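Local coordinates for Co-type Nitrile Hydratase beta subunit (Pseudomonas putida, PDB 3QYH), which forms the beta subunit of a cobalt-type nitrile hydratase, an enzyme that hydrates nitriles to the corresponding amides, at residues 128-140 and 207-219. Sequence-based numbering, arbitrary orientation. Where two conformers were deposited one is given.
Sequences RARFAVGDKVRVL and IRVDLWDDYLEPA
The ring of Phe-131 lies across Leu-216, with CE2 3.8 Å from Leu-216 CB. The contact belongs to the SH3-like barrel of the C-terminal region. There strand 136-139 pairs antiparallel with the last strand, 216-218, which follows strand 206-212 after a single 3-10 turn, 213-215. Arg-138 and Glu-217 form the hydrogen-bonded pair, with Arg-138 N 2.8 Å from Glu-217 O and Glu-217 N bonded back to Arg-138 O. Leu-140 N to Tyr-215 O and Ala-219 N to Lys-136 O extend the pairing at its ends.

The loop before strand 136-139 is tied to the 3-10 turn by Arg-130 and Asp-213. Arg-130 NE meets Asp-213 OD1 at 2.7 Å, in the guanidinium plane and on the syn lone pair, as a salt bridge. Arg-130 N gives an almost straight bond (178°) to OD2 of the same carboxylate. With chi1 at -171° the Asp-213 carboxylate swings away from its own backbone N and offers OD1 and OD2 to Arg-130. Tyr-186 OH also bonds OD2. With an alanine in place of Asp-213, the Arg-130 guanidinium would probably lose its charged mate, and Arg-130 N and Tyr-186 OH their shared partner.

Phe-131 is sandwiched within its own segment. Val-137 CG1 sits over one face, offset toward the rim, and Arg-130 CB over the centre of the other. Phe-131 CZ in turn lies over the centre of the Arg-130 guanidinium. On the face of the sheet that carries Val-139 and Leu-216, Val-139 CG2 reaches Leu-211 CD1 at 3.8 Å and Leu-216 CD2 at 3.9 Å. On the other side, Leu-140 CD2 packs against the carboxylate of Glu-217. Arg-130 NH2 donates to Leu-216 O at 2.8 Å, and water 1 links Arg-130 NH1 to that same oxygen.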
loop_
_atom_site.group_PDB
_atom_site.type_symbol
_atom_site.label_atom_id
_atom_site.label_comp_id
_atom_site.label_asym_id
_atom_site.label_seq_id
_atom_site.Cartn_x
_atom_site.Cartn_y
_atom_site.Cartn_z
ATOM N N ARG B 128 -14.048 -5.186 22.182
ATOM C CA ARG B 128 -15.095 -5.980 21.550
ATOM C C ARG B 128 -15.662 -5.258 20.326
ATOM O O ARG B 128 -15.715 -4.034 20.278
ATOM C CB ARG B 128 -16.229 -6.254 22.558
ATOM C CG ARG B 128 -16.844 -4.945 23.104
ATOM C CD ARG B 128 -18.194 -5.003 23.890
ATOM N NE ARG B 128 -19.274 -5.360 23.032
ATOM C CZ ARG B 128 -20.315 -4.747 22.482
ATOM N NH1 ARG B 128 -20.963 -5.566 21.691
ATOM N NH2 ARG B 128 -20.761 -3.504 22.661
ATOM N N ALA B 129 -16.104 -6.021 19.337
ATOM C CA ALA B 129 -16.711 -5.441 18.153
ATOM C C ALA B 129 -18.087 -4.883 18.510
ATOM O O ALA B 129 -18.909 -5.591 19.089
ATOM C CB ALA B 129 -16.832 -6.488 17.059
ATOM N N ARG B 130 -18.329 -3.614 18.183
ATOM C CA ARG B 130 -19.647 -3.015 18.388
ATOM C C ARG B 130 -20.549 -3.227 17.185
ATOM O O ARG B 130 -21.756 -3.068 17.290
ATOM C CB ARG B 130 -19.526 -1.511 18.644
ATOM C CG ARG B 130 -18.933 -1.145 19.974
ATOM C CD ARG B 130 -19.034 0.376 20.150
ATOM N NE ARG B 130 -18.178 1.075 19.196
ATOM C CZ ARG B 130 -18.340 2.338 18.808
ATOM N NH1 ARG B 130 -19.362 3.065 19.260
ATOM N NH2 ARG B 130 -17.484 2.873 17.948
ATOM N N PHE B 131 -19.973 -3.565 16.034
ATOM C CA PHE B 131 -20.755 -3.654 14.809
ATOM C C PHE B 131 -20.718 -5.042 14.146
ATOM O O PHE B 131 -19.759 -5.795 14.274
ATOM C CB PHE B 131 -20.311 -2.560 13.822
ATOM C CG PHE B 131 -20.214 -1.199 14.451
ATOM C CD1 PHE B 131 -21.353 -0.484 14.765
ATOM C CD2 PHE B 131 -18.984 -0.657 14.768
ATOM C CE1 PHE B 131 -21.261 0.756 15.379
ATOM C CE2 PHE B 131 -18.892 0.594 15.375
ATOM C CZ PHE B 131 -20.039 1.292 15.677
ATOM N N ALA B 132 -21.771 -5.355 13.411
ATOM C CA ALA B 132 -21.852 -6.614 12.700
ATOM C C ALA B 132 -21.988 -6.289 11.233
ATOM O O ALA B 132 -22.445 -5.196 10.883
ATOM C CB ALA B 132 -23.061 -7.399 13.177
ATOM N N VAL B 133 -21.619 -7.218 10.351
ATOM C CA VAL B 133 -21.821 -6.906 8.950
ATOM C C VAL B 133 -23.309 -6.689 8.678
ATOM O O VAL B 133 -24.157 -7.350 9.278
ATOM C CB VAL B 133 -21.119 -7.891 7.938
ATOM C CG1 VAL B 133 -20.038 -8.722 8.592
ATOM C CG2 VAL B 133 -22.084 -8.660 7.087
ATOM N N GLY B 134 -23.613 -5.732 7.804
ATOM C CA GLY B 134 -24.979 -5.284 7.590
ATOM C C GLY B 134 -25.345 -4.017 8.369
ATOM O O GLY B 134 -26.276 -3.297 7.997
ATOM N N ASP B 135 -24.629 -3.728 9.447
ATOM C CA ASP B 135 -24.934 -2.528 10.232
ATOM C C ASP B 135 -24.664 -1.255 9.424
ATOM O O ASP B 135 -23.681 -1.180 8.677
ATOM C CB ASP B 135 -24.090 -2.490 11.501
ATOM C CG ASP B 135 -24.705 -3.269 12.631
ATOM O OD1 ASP B 135 -25.866 -3.687 12.491
ATOM O OD2 ASP B 135 -24.030 -3.465 13.662
ATOM N N LYS B 136 -25.534 -0.264 9.556
ATOM C CA LYS B 136 -25.274 1.049 8.967
ATOM C C LYS B 136 -24.482 1.831 9.991
ATOM O O LYS B 136 -24.839 1.864 11.159
ATOM C CB LYS B 136 -26.575 1.794 8.645
ATOM C CG LYS B 136 -27.515 1.051 7.698
ATOM C CD LYS B 136 -26.914 0.868 6.303
ATOM C CE LYS B 136 -26.797 2.178 5.557
ATOM N NZ LYS B 136 -28.132 2.784 5.263
ATOM N N VAL B 137 -23.387 2.442 9.556
ATOM C CA VAL B 137 -22.550 3.210 10.461
ATOM C C VAL B 137 -22.237 4.576 9.870
ATOM O O VAL B 137 -22.264 4.756 8.658
ATOM C CB VAL B 137 -21.212 2.488 10.774
ATOM C CG1 VAL B 137 -21.448 1.204 11.608
ATOM C CG2 VAL B 137 -20.466 2.167 9.492
ATOM N N ARG B 138 -21.961 5.547 10.737
ATOM C CA ARG B 138 -21.484 6.843 10.281
ATOM C C ARG B 138 -20.068 7.062 10.796
ATOM O O ARG B 138 -19.757 6.751 11.943
ATOM C CB ARG B 138 -22.411 7.977 10.752
ATOM C CG ARG B 138 -22.117 9.328 10.089
ATOM C CD ARG B 138 -22.944 10.465 10.698
ATOM N NE ARG B 138 -24.381 10.239 10.563
ATOM C CZ ARG B 138 -25.101 10.601 9.509
ATOM N NH1 ARG B 138 -24.521 11.204 8.480
ATOM N NH2 ARG B 138 -26.403 10.352 9.481
ATOM N N VAL B 139 -19.207 7.585 9.937
ATOM C CA VAL B 139 -17.834 7.887 10.321
ATOM C C VAL B 139 -17.833 9.169 11.138
ATOM O O VAL B 139 -18.406 10.178 10.714
ATOM C CB VAL B 139 -16.930 8.078 9.089
ATOM C CG1 VAL B 139 -15.492 8.413 9.518
ATOM C CG2 VAL B 139 -16.980 6.808 8.216
ATOM N N LEU B 140 -17.207 9.134 12.304
ATOM C CA LEU B 140 -17.173 10.296 13.176
ATOM C C LEU B 140 -16.418 11.455 12.526
ATOM O O LEU B 140 -15.419 11.263 11.831
ATOM C CB LEU B 140 -16.550 9.954 14.531
ATOM C CG LEU B 140 -17.309 8.916 15.367
ATOM C CD1 LEU B 140 -16.559 8.603 16.648
ATOM C CD2 LEU B 140 -18.711 9.412 15.684
ATOM N N ILE B 207 -17.494 2.580 -2.863
ATOM C CA ILE B 207 -16.144 2.783 -2.359
ATOM C C ILE B 207 -16.076 2.095 -1.026
ATOM O O ILE B 207 -16.902 2.358 -0.146
ATOM C CB ILE B 207 -15.824 4.283 -2.162
ATOM C CG1 ILE B 207 -15.867 5.032 -3.494
ATOM C CG2 ILE B 207 -14.436 4.442 -1.544
ATOM C CD1 ILE B 207 -17.297 5.354 -3.997
ATOM N N ARG B 208 -15.128 1.178 -0.886
ATOM C CA ARG B 208 -14.943 0.472 0.360
ATOM C C ARG B 208 -13.714 1.040 1.054
ATOM O O ARG B 208 -12.699 1.315 0.413
ATOM C CB ARG B 208 -14.838 -1.044 0.110
ATOM C CG ARG B 208 -16.214 -1.642 -0.239
ATOM C CD ARG B 208 -16.214 -3.118 -0.600
ATOM N NE ARG B 208 -17.595 -3.552 -0.844
ATOM C CZ ARG B 208 -18.048 -4.778 -0.629
ATOM N NH1 ARG B 208 -17.236 -5.726 -0.170
ATOM N NH2 ARG B 208 -19.325 -5.047 -0.869
ATOM N N VAL B 209 -13.826 1.232 2.362
ATOM C CA VAL B 209 -12.736 1.797 3.154
ATOM C C VAL B 209 -12.574 0.999 4.440
ATOM O O VAL B 209 -13.566 0.621 5.069
ATOM C CB VAL B 209 -13.030 3.289 3.512
ATOM C CG1 VAL B 209 -11.800 3.956 4.135
ATOM C CG2 VAL B 209 -13.496 4.077 2.271
ATOM N N ASP B 210 -11.333 0.768 4.868
ATOM C CA ASP B 210 -11.124 0.037 6.107
ATOM C C ASP B 210 -10.972 0.958 7.315
ATOM O O ASP B 210 -10.076 1.807 7.365
ATOM C CB ASP B 210 -9.936 -0.931 5.980
ATOM C CG ASP B 210 -10.165 -1.987 4.911
ATOM O OD1 ASP B 210 -9.181 -2.640 4.492
ATOM O OD2 ASP B 210 -11.336 -2.155 4.483
ATOM N N LEU B 211 -11.850 0.775 8.295
ATOM C CA LEU B 211 -11.996 1.755 9.358
ATOM C C LEU B 211 -12.032 1.064 10.711
ATOM O O LEU B 211 -12.617 -0.013 10.845
ATOM C CB LEU B 211 -13.272 2.562 9.136
ATOM C CG LEU B 211 -13.218 3.452 7.891
ATOM C CD1 LEU B 211 -14.597 3.958 7.533
ATOM C CD2 LEU B 211 -12.232 4.642 8.069
ATOM N N TRP B 212 -11.396 1.681 11.701
ATOM C CA TRP B 212 -11.330 1.122 13.036
ATOM C C TRP B 212 -12.632 1.361 13.796
ATOM O O TRP B 212 -13.346 2.328 13.539
ATOM C CB TRP B 212 -10.149 1.711 13.796
ATOM C CG TRP B 212 -8.805 1.049 13.484
ATOM C CD1 TRP B 212 -8.096 0.201 14.297
ATOM C CD2 TRP B 212 -8.033 1.188 12.285
ATOM N NE1 TRP B 212 -6.934 -0.190 13.673
ATOM C CE2 TRP B 212 -6.871 0.409 12.440
ATOM C CE3 TRP B 212 -8.205 1.907 11.100
ATOM C CZ2 TRP B 212 -5.894 0.323 11.450
ATOM C CZ3 TRP B 212 -7.225 1.822 10.126
ATOM C CH2 TRP B 212 -6.084 1.050 10.312
ATOM N N ASP B 213 -12.937 0.465 14.726
ATOM C CA ASP B 213 -14.209 0.463 15.451
ATOM C C ASP B 213 -14.542 1.836 16.038
ATOM O O ASP B 213 -15.639 2.357 15.817
ATOM C CB ASP B 213 -14.183 -0.599 16.564
ATOM C CG ASP B 213 -15.538 -0.809 17.205
ATOM O OD1 ASP B 213 -16.015 0.128 17.856
ATOM O OD2 ASP B 213 -16.119 -1.915 17.059
ATOM N N ASP B 214 -13.610 2.436 16.774
ATOM C CA ASP B 214 -13.929 3.726 17.382
ATOM C C ASP B 214 -13.857 4.928 16.431
ATOM O O ASP B 214 -13.951 6.060 16.880
ATOM C CB ASP B 214 -13.153 3.974 18.689
ATOM C CG ASP B 214 -11.670 4.204 18.471
ATOM O OD1 ASP B 214 -11.218 4.272 17.305
ATOM O OD2 ASP B 214 -10.945 4.313 19.478
ATOM N N TYR B 215 -13.703 4.677 15.128
ATOM C CA TYR B 215 -13.856 5.726 14.117
ATOM C C TYR B 215 -15.341 5.886 13.810
ATOM O O TYR B 215 -15.743 6.814 13.101
ATOM C CB TYR B 215 -13.178 5.326 12.805
ATOM C CG TYR B 215 -11.664 5.414 12.736
ATOM C CD1 TYR B 215 -10.891 5.735 13.852
ATOM C CD2 TYR B 215 -11.012 5.141 11.535
ATOM C CE1 TYR B 215 -9.482 5.809 13.749
ATOM C CE2 TYR B 215 -9.628 5.197 11.423
ATOM C CZ TYR B 215 -8.865 5.530 12.520
ATOM O OH TYR B 215 -7.484 5.558 12.351
ATOM N N LEU B 216 -16.156 4.968 14.322
ATOM C CA LEU B 216 -17.545 4.839 13.867
ATOM C C LEU B 216 -18.576 5.028 14.976
ATOM O O LEU B 216 -18.254 4.910 16.160
ATOM C CB LEU B 216 -17.765 3.470 13.217
ATOM C CG LEU B 216 -16.771 3.040 12.141
ATOM C CD1 LEU B 216 -17.001 1.590 11.754
ATOM C CD2 LEU B 216 -16.866 3.953 10.913
ATOM N N GLU B 217 -19.819 5.307 14.569
ATOM C CA GLU B 217 -20.974 5.274 15.469
ATOM C C GLU B 217 -22.126 4.698 14.671
ATOM O O GLU B 217 -22.097 4.748 13.445
ATOM C CB GLU B 217 -21.353 6.678 15.939
ATOM C CG GLU B 217 -21.981 7.533 14.859
ATOM C CD GLU B 217 -22.332 8.948 15.341
ATOM O OE1 GLU B 217 -22.270 9.222 16.562
ATOM O OE2 GLU B 217 -22.666 9.786 14.484
ATOM N N PRO B 218 -23.149 4.152 15.366
ATOM C CA PRO B 218 -24.344 3.641 14.686
ATOM C C PRO B 218 -24.974 4.749 13.871
ATOM O O PRO B 218 -25.005 5.895 14.332
ATOM C CB PRO B 218 -25.265 3.240 15.841
ATOM C CG PRO B 218 -24.365 3.002 16.995
ATOM C CD PRO B 218 -23.207 3.956 16.826
ATOM N N ALA B 219 -25.436 4.442 12.666
ATOM C CA ALA B 219 -26.003 5.480 11.820
ATOM C C ALA B 219 -27.357 5.950 12.366
ATOM O O ALA B 219 -28.080 5.177 13.002
ATOM C CB ALA B 219 -26.143 5.006 10.394
ATOM O OXT ALA B 219 -27.756 7.110 12.182
HETATM O O HOH W 1 -18.879 5.836 18.609
#